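Local coordinates for 2,3-dihydroxybenzoate-AMP ligase (Mycobacterium smegmatis, PDB 5KEI), which is a member of the AMP-binding (ANL) enzyme family, with a large N-terminal part followed by a small C-terminal domain, at residues A[456-461]-A[467-472]; A[471-476]-A[547-552]. One frame throughout, in Å; residues are numbered along the deposited sequence.

Contact 1: residues A[456-461]-A[467-472]; sequences IKDVIV and VSALDL
D458, I460 and V467 lose the most surface where the two arms of a tight antiparallel hairpin, strands 459-462 and 465-468, come together. I460 and V467 form a hydrogen-bonded pair: I460 N gives a nearly straight bond to V467 O (2.7 Å, 166° at the hydrogen), and V467 N answers to I460 O at 2.9 Å. Both side chains leave on the same face of the ribbon and are buried; V459 and S468, the non-hydrogen-bonded pair, take the other. The I460 side chain is extended at its end (chi2 175°), which brings CD1 to 4.1 Å from A469 CB.

Just before the strand, D458 extends the pairing by one more bond. Its carbonyl O accepts from A469 N at 2.8 Å, so the first residue of helix 469-477 is still tied to the hairpin. The carboxylate swings out with CG anti to the backbone N (chi1 -171°), which lays OD2 3.6 Å from A469 CB, and D458 CB packs against L470 CG at 3.8 Å. L470 CD1 reaches back to I456 O (3.5 Å), in the loop ahead of the strand. A water accepting from D458 N lies 2.6 Å from S468 OG; that hydroxyl, at the N-cap, also takes a weak capping bond from D471 N.

The polar end of D458 is spoken for by K549, its salt-bridge partner. Beneath the buried face of the hairpin run strands 482-492 and 498-505: I460 rests on A487, A489 and I499, V467 on I499, and A469 on A487.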
loop_
_atom_site.group_PDB
_atom_site.type_symbol
_atom_site.label_atom_id
_atom_site.label_comp_id
_atom_site.label_asym_id
_atom_site.label_seq_id
_atom_site.Cartn_x
_atom_site.Cartn_y
_atom_site.Cartn_z
ATOM N N ILE A 456 -13.119 -5.349 -11.364
ATOM C CA ILE A 456 -14.036 -4.717 -12.283
ATOM C C ILE A 456 -13.342 -4.603 -13.636
ATOM O O ILE A 456 -12.202 -4.152 -13.706
ATOM C CB ILE A 456 -14.478 -3.353 -11.780
ATOM C CG1 ILE A 456 -15.302 -3.521 -10.500
ATOM C CG2 ILE A 456 -15.296 -2.634 -12.834
ATOM C CD1 ILE A 456 -16.554 -4.362 -10.682
ATOM N N LYS A 457 -14.005 -5.052 -14.700
ATOM C CA LYS A 457 -13.412 -4.958 -16.043
ATOM C C LYS A 457 -14.189 -4.002 -16.949
ATOM O O LYS A 457 -15.353 -3.681 -16.689
ATOM C CB LYS A 457 -13.304 -6.347 -16.703
ATOM C CG LYS A 457 -12.386 -7.307 -15.952
ATOM C CD LYS A 457 -12.102 -8.587 -16.713
ATOM C CE LYS A 457 -10.583 -8.822 -16.788
ATOM N NZ LYS A 457 -10.184 -10.221 -17.145
ATOM N N ASP A 458 -13.520 -3.534 -17.998
ATOM C CA ASP A 458 -14.151 -2.677 -18.988
ATOM C C ASP A 458 -13.518 -2.954 -20.355
ATOM O O ASP A 458 -12.475 -2.393 -20.720
ATOM C CB ASP A 458 -14.018 -1.211 -18.573
ATOM C CG ASP A 458 -14.830 -0.274 -19.446
ATOM O OD1 ASP A 458 -15.553 -0.778 -20.334
ATOM O OD2 ASP A 458 -14.753 0.964 -19.233
ATOM N N VAL A 459 -14.154 -3.843 -21.108
ATOM C CA VAL A 459 -13.550 -4.354 -22.325
ATOM C C VAL A 459 -14.197 -3.794 -23.584
ATOM O O VAL A 459 -15.428 -3.746 -23.704
ATOM C CB VAL A 459 -13.617 -5.892 -22.367
ATOM C CG1 VAL A 459 -15.039 -6.375 -22.100
ATOM C CG2 VAL A 459 -13.119 -6.401 -23.701
ATOM N N ILE A 460 -13.355 -3.355 -24.514
ATOM C CA ILE A 460 -13.804 -2.959 -25.848
ATOM C C ILE A 460 -13.394 -4.002 -26.875
ATOM O O ILE A 460 -12.202 -4.310 -27.016
ATOM C CB ILE A 460 -13.218 -1.620 -26.276
ATOM C CG1 ILE A 460 -13.484 -0.558 -25.199
ATOM C CG2 ILE A 460 -13.773 -1.236 -27.662
ATOM C CD1 ILE A 460 -12.825 0.787 -25.468
ATOM N N VAL A 461 -14.370 -4.552 -27.589
ATOM C CA VAL A 461 -14.076 -5.603 -28.559
ATOM C C VAL A 461 -13.760 -4.966 -29.917
ATOM O O VAL A 461 -14.647 -4.695 -30.716
ATOM C CB VAL A 461 -15.241 -6.629 -28.655
ATOM C CG1 VAL A 461 -14.903 -7.742 -29.633
ATOM C CG2 VAL A 461 -15.494 -7.234 -27.293
ATOM N N VAL A 467 -9.729 -5.320 -25.930
ATOM C CA VAL A 467 -8.934 -4.239 -25.375
ATOM C C VAL A 467 -9.501 -3.781 -24.038
ATOM O O VAL A 467 -10.714 -3.605 -23.901
ATOM C CB VAL A 467 -8.869 -3.040 -26.345
ATOM C CG1 VAL A 467 -8.032 -1.915 -25.751
ATOM C CG2 VAL A 467 -8.311 -3.486 -27.690
ATOM N N SER A 468 -8.630 -3.597 -23.051
ATOM C CA SER A 468 -9.062 -3.033 -21.776
ATOM C C SER A 468 -9.112 -1.513 -21.862
ATOM O O SER A 468 -8.096 -0.871 -22.131
ATOM C CB SER A 468 -8.133 -3.461 -20.637
ATOM O OG SER A 468 -8.514 -2.829 -19.428
ATOM N N ALA A 469 -10.295 -0.947 -21.636
ATOM C CA ALA A 469 -10.451 0.505 -21.589
ATOM C C ALA A 469 -9.689 1.096 -20.398
ATOM O O ALA A 469 -9.032 2.125 -20.511
ATOM C CB ALA A 469 -11.924 0.879 -21.510
ATOM N N LEU A 470 -9.790 0.417 -19.261
ATOM C CA LEU A 470 -9.122 0.819 -18.029
ATOM C C LEU A 470 -7.614 0.983 -18.180
ATOM O O LEU A 470 -7.068 1.999 -17.771
ATOM C CB LEU A 470 -9.412 -0.194 -16.919
ATOM C CG LEU A 470 -10.898 -0.325 -16.594
ATOM C CD1 LEU A 470 -11.075 -1.290 -15.440
ATOM C CD2 LEU A 470 -11.518 1.053 -16.295
ATOM N N ASP A 471 -6.923 0.002 -18.749
ATOM C CA ASP A 471 -5.488 0.183 -18.868
ATOM C C ASP A 471 -5.130 1.113 -20.043
ATOM O O ASP A 471 -4.125 1.827 -19.983
ATOM C CB ASP A 471 -4.764 -1.161 -18.990
ATOM C CG ASP A 471 -3.237 -0.996 -19.068
ATOM O OD1 ASP A 471 -2.631 -0.375 -18.147
ATOM O OD2 ASP A 471 -2.638 -1.491 -20.052
ATOM N N LEU A 472 -5.950 1.138 -21.090
ATOM C CA LEU A 472 -5.740 2.128 -22.137
ATOM C C LEU A 472 -5.820 3.539 -21.550
ATOM O O LEU A 472 -5.001 4.396 -21.877
ATOM C CB LEU A 472 -6.760 1.964 -23.267
ATOM C CG LEU A 472 -6.668 3.039 -24.357
ATOM C CD1 LEU A 472 -5.241 3.205 -24.871
ATOM C CD2 LEU A 472 -7.606 2.725 -25.510
HETATM O O HOH W 1 -10.631 -3.841 -18.242
#

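Contact 2: residues A[471-476]-A[547-552]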
loop_
_atom_site.group_PDB
_atom_site.type_symbol
_atom_site.label_atom_id
_atom_site.label_comp_id
_atom_site.label_asym_id
_atom_site.label_seq_id
_atom_site.Cartn_x
_atom_site.Cartn_y
_atom_site.Cartn_z
ATOM N N ASP A 471 -6.923 0.002 -18.749
ATOM C CA ASP A 471 -5.488 0.183 -18.868
ATOM C C ASP A 471 -5.130 1.113 -20.043
ATOM O O ASP A 471 -4.125 1.827 -19.983
ATOM C CB ASP A 471 -4.764 -1.161 -18.990
ATOM C CG ASP A 471 -3.237 -0.996 -19.068
ATOM O OD1 ASP A 471 -2.631 -0.375 -18.147
ATOM O OD2 ASP A 471 -2.638 -1.491 -20.052
ATOM N N LEU A 472 -5.950 1.138 -21.090
ATOM C CA LEU A 472 -5.740 2.128 -22.137
ATOM C C LEU A 472 -5.820 3.539 -21.550
ATOM O O LEU A 472 -5.001 4.396 -21.877
ATOM C CB LEU A 472 -6.760 1.964 -23.267
ATOM C CG LEU A 472 -6.668 3.039 -24.357
ATOM C CD1 LEU A 472 -5.241 3.205 -24.871
ATOM C CD2 LEU A 472 -7.606 2.725 -25.510
ATOM N N GLU A 473 -6.813 3.759 -20.687
ATOM C CA GLU A 473 -7.029 5.040 -20.023
ATOM C C GLU A 473 -5.874 5.400 -19.106
ATOM O O GLU A 473 -5.481 6.554 -19.026
ATOM C CB GLU A 473 -8.325 5.021 -19.212
ATOM C CG GLU A 473 -9.563 5.258 -20.031
ATOM C CD GLU A 473 -10.827 4.757 -19.351
ATOM O OE1 GLU A 473 -10.829 4.581 -18.104
ATOM O OE2 GLU A 473 -11.824 4.541 -20.079
ATOM N N GLU A 474 -5.333 4.413 -18.401
ATOM C CA GLU A 474 -4.211 4.694 -17.520
ATOM C C GLU A 474 -2.985 5.157 -18.321
ATOM O O GLU A 474 -2.262 6.040 -17.880
ATOM C CB GLU A 474 -3.880 3.471 -16.658
ATOM C CG GLU A 474 -4.905 3.194 -15.546
ATOM C CD GLU A 474 -4.998 4.323 -14.522
ATOM O OE1 GLU A 474 -3.984 5.029 -14.306
ATOM O OE2 GLU A 474 -6.087 4.503 -13.926
ATOM N N HIS A 475 -2.775 4.563 -19.495
ATOM C CA HIS A 475 -1.671 4.912 -20.394
ATOM C C HIS A 475 -1.773 6.343 -20.909
ATOM O O HIS A 475 -0.775 7.060 -21.004
ATOM C CB HIS A 475 -1.637 3.966 -21.615
ATOM C CG HIS A 475 -1.016 2.625 -21.352
ATOM N ND1 HIS A 475 0.321 2.469 -21.066
ATOM C CD2 HIS A 475 -1.547 1.380 -21.380
ATOM C CE1 HIS A 475 0.586 1.182 -20.911
ATOM N NE2 HIS A 475 -0.529 0.503 -21.093
ATOM N N LEU A 476 -2.990 6.732 -21.283
ATOM C CA LEU A 476 -3.244 8.052 -21.850
ATOM C C LEU A 476 -3.039 9.124 -20.798
ATOM O O LEU A 476 -2.526 10.200 -21.100
ATOM C CB LEU A 476 -4.664 8.135 -22.412
ATOM C CG LEU A 476 -4.950 7.367 -23.703
ATOM C CD1 LEU A 476 -6.406 7.518 -24.082
ATOM C CD2 LEU A 476 -4.041 7.819 -24.858
ATOM N N ILE A 547 -16.766 7.347 -14.453
ATOM C CA ILE A 547 -17.113 7.992 -15.708
ATOM C C ILE A 547 -18.381 7.356 -16.266
ATOM O O ILE A 547 -18.492 6.134 -16.280
ATOM C CB ILE A 547 -15.948 7.888 -16.719
ATOM C CG1 ILE A 547 -14.679 8.525 -16.125
ATOM C CG2 ILE A 547 -16.330 8.534 -18.037
ATOM C CD1 ILE A 547 -13.431 8.413 -17.004
ATOM N N ASP A 548 -19.355 8.176 -16.670
ATOM C CA ASP A 548 -20.619 7.652 -17.213
ATOM C C ASP A 548 -20.500 7.402 -18.720
ATOM O O ASP A 548 -20.901 8.229 -19.531
ATOM C CB ASP A 548 -21.784 8.614 -16.919
ATOM C CG ASP A 548 -23.157 7.993 -17.219
ATOM O OD1 ASP A 548 -23.218 6.824 -17.665
ATOM O OD2 ASP A 548 -24.183 8.670 -16.979
ATOM N N LYS A 549 -19.949 6.249 -19.077
ATOM C CA LYS A 549 -19.574 5.969 -20.453
ATOM C C LYS A 549 -20.783 5.720 -21.341
ATOM O O LYS A 549 -20.763 6.055 -22.521
ATOM C CB LYS A 549 -18.626 4.770 -20.511
ATOM C CG LYS A 549 -17.291 5.020 -19.838
ATOM C CD LYS A 549 -16.331 3.871 -20.049
ATOM C CE LYS A 549 -14.904 4.277 -19.684
ATOM N NZ LYS A 549 -13.933 3.170 -19.952
ATOM N N LYS A 550 -21.832 5.135 -20.778
ATOM C CA LYS A 550 -23.050 4.901 -21.531
ATOM C C LYS A 550 -23.618 6.245 -21.963
ATOM O O LYS A 550 -24.235 6.362 -23.019
ATOM C CB LYS A 550 -24.065 4.112 -20.700
ATOM C CG LYS A 550 -23.418 3.147 -19.714
ATOM C CD LYS A 550 -24.397 2.102 -19.179
ATOM C CE LYS A 550 -24.527 0.903 -20.117
ATOM N NZ LYS A 550 -23.274 0.090 -20.200
ATOM N N ALA A 551 -23.384 7.261 -21.142
ATOM C CA ALA A 551 -23.830 8.608 -21.450
ATOM C C ALA A 551 -22.956 9.230 -22.532
ATOM O O ALA A 551 -23.463 9.880 -23.446
ATOM C CB ALA A 551 -23.817 9.469 -20.203
ATOM N N ILE A 552 -21.644 9.030 -22.417
ATOM C CA ILE A 552 -20.693 9.522 -23.413
ATOM C C ILE A 552 -20.987 8.912 -24.791
ATOM O O ILE A 552 -20.822 9.578 -25.814
ATOM C CB ILE A 552 -19.228 9.223 -22.997
ATOM C CG1 ILE A 552 -18.880 9.940 -21.690
ATOM C CG2 ILE A 552 -18.250 9.632 -24.084
ATOM C CD1 ILE A 552 -17.434 9.768 -21.267
#
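E473 and K549 are joined by a single salt bridge that links helix 469-477 to the short helix 549-553 near the C-terminus, within the small C-terminal portion of this AMP-binding enzyme. The backbones stay well apart, the nearest CA atoms, those of E473 and I547, being 11.4 Å from each other, so two long side chains must cover the gap.

They come from opposite directions. Each has CG beside its backbone N and anti to the carbonyl carbon (chi1 -81° for E473, -65° for K549), and each is extended beyond CG; K549 is close to fully stretched. D548 takes the N-cap of its helix, and K549 starts from the first turn.

Both charged groups have further partners, which should fix their rotation. E473 OE1 pairs with R424, while OE2 also accepts from A487 N; K549 NZ gives a hydrogen bond to A487 O and makes a second salt bridge to D458. With a lysine and an arginine at its two oxygens, the buried carboxylate of E473 is probably kept ionised. K549 NZ approaches E473 OE2 at a short 2.5 Å, using the syn lone pair of OE2, on the side of OE1.

How the contacts relate
The meeting point of the two contacts is the ammonium of K549: contact 2 brings it to E473, and K549 NZ lies 2.5 Å from D458 OD2 and 3.4 Å from A469 CB, both of contact 1. Both contacts use helix 469-477, contact 1 at its N-terminal start and contact 2 slightly further on, and their centres are about 8 Å apart. Each is partly buried. Contact 1 is local in sequence and broad, made of backbone bonds and mostly apolar side-chain packing, with D458 as its charged member; contact 2 bridges 70 residues through one pair of charges and buries far less surface. A487 of strand 482-492 borders both, as an apolar neighbour in contact 1 and through its backbone in contact 2.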